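Local structure of yeast glycogen phosphorylase (Saccharomyces cerevisiae, 1YGP) at residues N511-I516 with S861-E866. The protein is a glycogen phosphorylase of the carbohydrate phosphorylase family, a two-domain GT-B enzyme that carries pyridoxal-5'-phosphate. Numbering follows the deposited sequence.
Sequences NVTNGI and SDRCIE
The guanidinium of R863 meets T513 O end-on at its edge, with the oxygen 6° out of the guanidinium plane and V512 CG1 also at the edge, 3.9 Å from NH1. N514 O lies oblique to the group, and F858 forms a cation-pi contact with R863. Both terminal nitrogens donate to the one carbonyl: NH1 at 3.0 Å to T513 O, in the carbonyl plane, and NH2 at 3.2 Å to T513 O, from above that plane. Bends at chi2 and chi3 bring the tip of the arginine to the loop, while F858 O takes NE and E867 pairs with NH1. The planar group is thus held by several partners, T513 O, F858 O and E867, and E867 probably offsets part of its charge. Two residues earlier, at the start of helix 861-873, S861 N donates to I516 O at 2.9 Å, nearly straight at 165°, and S861 OG shares a hydrogen bond with S176 OG. Between these two grips C864 points into the loop, its SG 3.3 Å from G515 N; here G515 brings backbone rather than a side chain against the sulfur. The helix 861-873 therefore holds segment 511-516, which runs from the end of strand 509-511 into the loop before helix 518-524, through two main-chain oxygens. The side chain of I516 lies about 6 Å from pyridoxal-5'-phosphate and touches T724 and K728 of its pocket, so this chemistry ties the C-terminal helix to a loop bordering the cofactor, mainly through backbone carbonyls.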
loop_
_atom_site.group_PDB
_atom_site.type_symbol
_atom_site.label_atom_id
_atom_site.label_comp_id
_atom_site.label_asym_id
_atom_site.label_seq_id
_atom_site.Cartn_x
_atom_site.Cartn_y
_atom_site.Cartn_z
ATOM N N ASN A 511 -12.118 39.290 12.675
ATOM C CA ASN A 511 -12.452 38.177 13.532
ATOM C C ASN A 511 -13.479 37.276 12.864
ATOM O O ASN A 511 -14.421 37.791 12.266
ATOM C CB ASN A 511 -13.055 38.627 14.843
ATOM C CG ASN A 511 -13.475 37.391 15.629
ATOM O OD1 ASN A 511 -14.649 37.069 15.805
ATOM N ND2 ASN A 511 -12.544 36.558 16.035
ATOM N N VAL A 512 -13.307 35.959 12.882
ATOM C CA VAL A 512 -14.373 35.054 12.495
ATOM C C VAL A 512 -14.302 33.935 13.536
ATOM O O VAL A 512 -13.383 33.121 13.574
ATOM C CB VAL A 512 -14.186 34.442 11.100
ATOM C CG1 VAL A 512 -15.449 33.655 10.815
ATOM C CG2 VAL A 512 -13.981 35.486 9.999
ATOM N N THR A 513 -15.232 33.975 14.481
ATOM C CA THR A 513 -15.395 32.975 15.518
ATOM C C THR A 513 -15.666 31.636 14.868
ATOM O O THR A 513 -16.456 31.531 13.926
ATOM C CB THR A 513 -16.562 33.407 16.415
ATOM O OG1 THR A 513 -16.101 34.618 17.035
ATOM C CG2 THR A 513 -16.995 32.366 17.438
ATOM N N ASN A 514 -14.935 30.646 15.374
ATOM C CA ASN A 514 -14.988 29.270 14.893
ATOM C C ASN A 514 -16.327 28.614 15.067
ATOM O O ASN A 514 -17.211 29.197 15.695
ATOM C CB ASN A 514 -13.934 28.459 15.599
ATOM C CG ASN A 514 -12.550 28.748 15.034
ATOM O OD1 ASN A 514 -11.554 28.286 15.580
ATOM N ND2 ASN A 514 -12.300 29.495 13.964
ATOM N N GLY A 515 -16.515 27.415 14.543
ATOM C CA GLY A 515 -17.809 26.774 14.661
ATOM C C GLY A 515 -17.671 25.340 14.230
ATOM O O GLY A 515 -16.567 24.932 13.872
ATOM N N ILE A 516 -18.746 24.574 14.214
ATOM C CA ILE A 516 -18.725 23.153 13.924
ATOM C C ILE A 516 -19.856 22.745 12.964
ATOM O O ILE A 516 -20.920 23.393 12.923
ATOM C CB ILE A 516 -18.864 22.318 15.245
ATOM C CG1 ILE A 516 -20.103 22.735 15.990
ATOM C CG2 ILE A 516 -17.650 22.504 16.118
ATOM C CD1 ILE A 516 -20.485 21.641 16.940
ATOM N N SER A 861 -20.564 25.896 11.466
ATOM C CA SER A 861 -19.476 26.209 10.544
ATOM C C SER A 861 -19.971 26.755 9.205
ATOM O O SER A 861 -19.161 27.330 8.467
ATOM C CB SER A 861 -18.626 24.969 10.300
ATOM O OG SER A 861 -19.407 23.810 10.003
ATOM N N ASP A 862 -21.283 26.634 8.889
ATOM C CA ASP A 862 -21.853 27.227 7.677
ATOM C C ASP A 862 -21.845 28.734 7.761
ATOM O O ASP A 862 -21.502 29.409 6.786
ATOM C CB ASP A 862 -23.289 26.794 7.439
ATOM C CG ASP A 862 -23.495 25.329 7.056
ATOM O OD1 ASP A 862 -22.548 24.618 6.691
ATOM O OD2 ASP A 862 -24.650 24.910 7.132
ATOM N N ARG A 863 -22.136 29.248 8.962
ATOM C CA ARG A 863 -22.070 30.674 9.233
ATOM C C ARG A 863 -20.597 31.081 9.206
ATOM O O ARG A 863 -20.340 32.110 8.586
ATOM C CB ARG A 863 -22.704 30.951 10.592
ATOM C CG ARG A 863 -22.833 32.373 11.100
ATOM C CD ARG A 863 -21.538 32.928 11.658
ATOM N NE ARG A 863 -21.138 32.270 12.888
ATOM C CZ ARG A 863 -19.856 32.121 13.233
ATOM N NH1 ARG A 863 -18.855 32.563 12.469
ATOM N NH2 ARG A 863 -19.578 31.536 14.387
ATOM N N CYS A 864 -19.605 30.373 9.802
ATOM C CA CYS A 864 -18.178 30.732 9.654
ATOM C C CYS A 864 -17.811 30.872 8.179
ATOM O O CYS A 864 -17.151 31.835 7.770
ATOM C CB CYS A 864 -17.161 29.709 10.124
ATOM S SG CYS A 864 -17.305 28.970 11.758
ATOM N N ILE A 865 -18.262 29.938 7.335
ATOM C CA ILE A 865 -17.925 29.985 5.925
ATOM C C ILE A 865 -18.659 31.115 5.224
ATOM O O ILE A 865 -18.079 31.688 4.289
ATOM C CB ILE A 865 -18.225 28.600 5.312
ATOM C CG1 ILE A 865 -17.266 27.606 5.956
ATOM C CG2 ILE A 865 -18.024 28.572 3.812
ATOM C CD1 ILE A 865 -15.766 27.933 5.819
ATOM N N GLU A 866 -19.864 31.505 5.663
ATOM C CA GLU A 866 -20.518 32.668 5.082
ATOM C C GLU A 866 -19.657 33.910 5.328
ATOM O O GLU A 866 -19.314 34.652 4.405
ATOM C CB GLU A 866 -21.889 32.868 5.709
ATOM C CG GLU A 866 -22.920 31.829 5.258
ATOM C CD GLU A 866 -24.250 31.747 6.031
ATOM O OE1 GLU A 866 -24.685 32.715 6.666
ATOM O OE2 GLU A 866 -24.863 30.679 5.990
#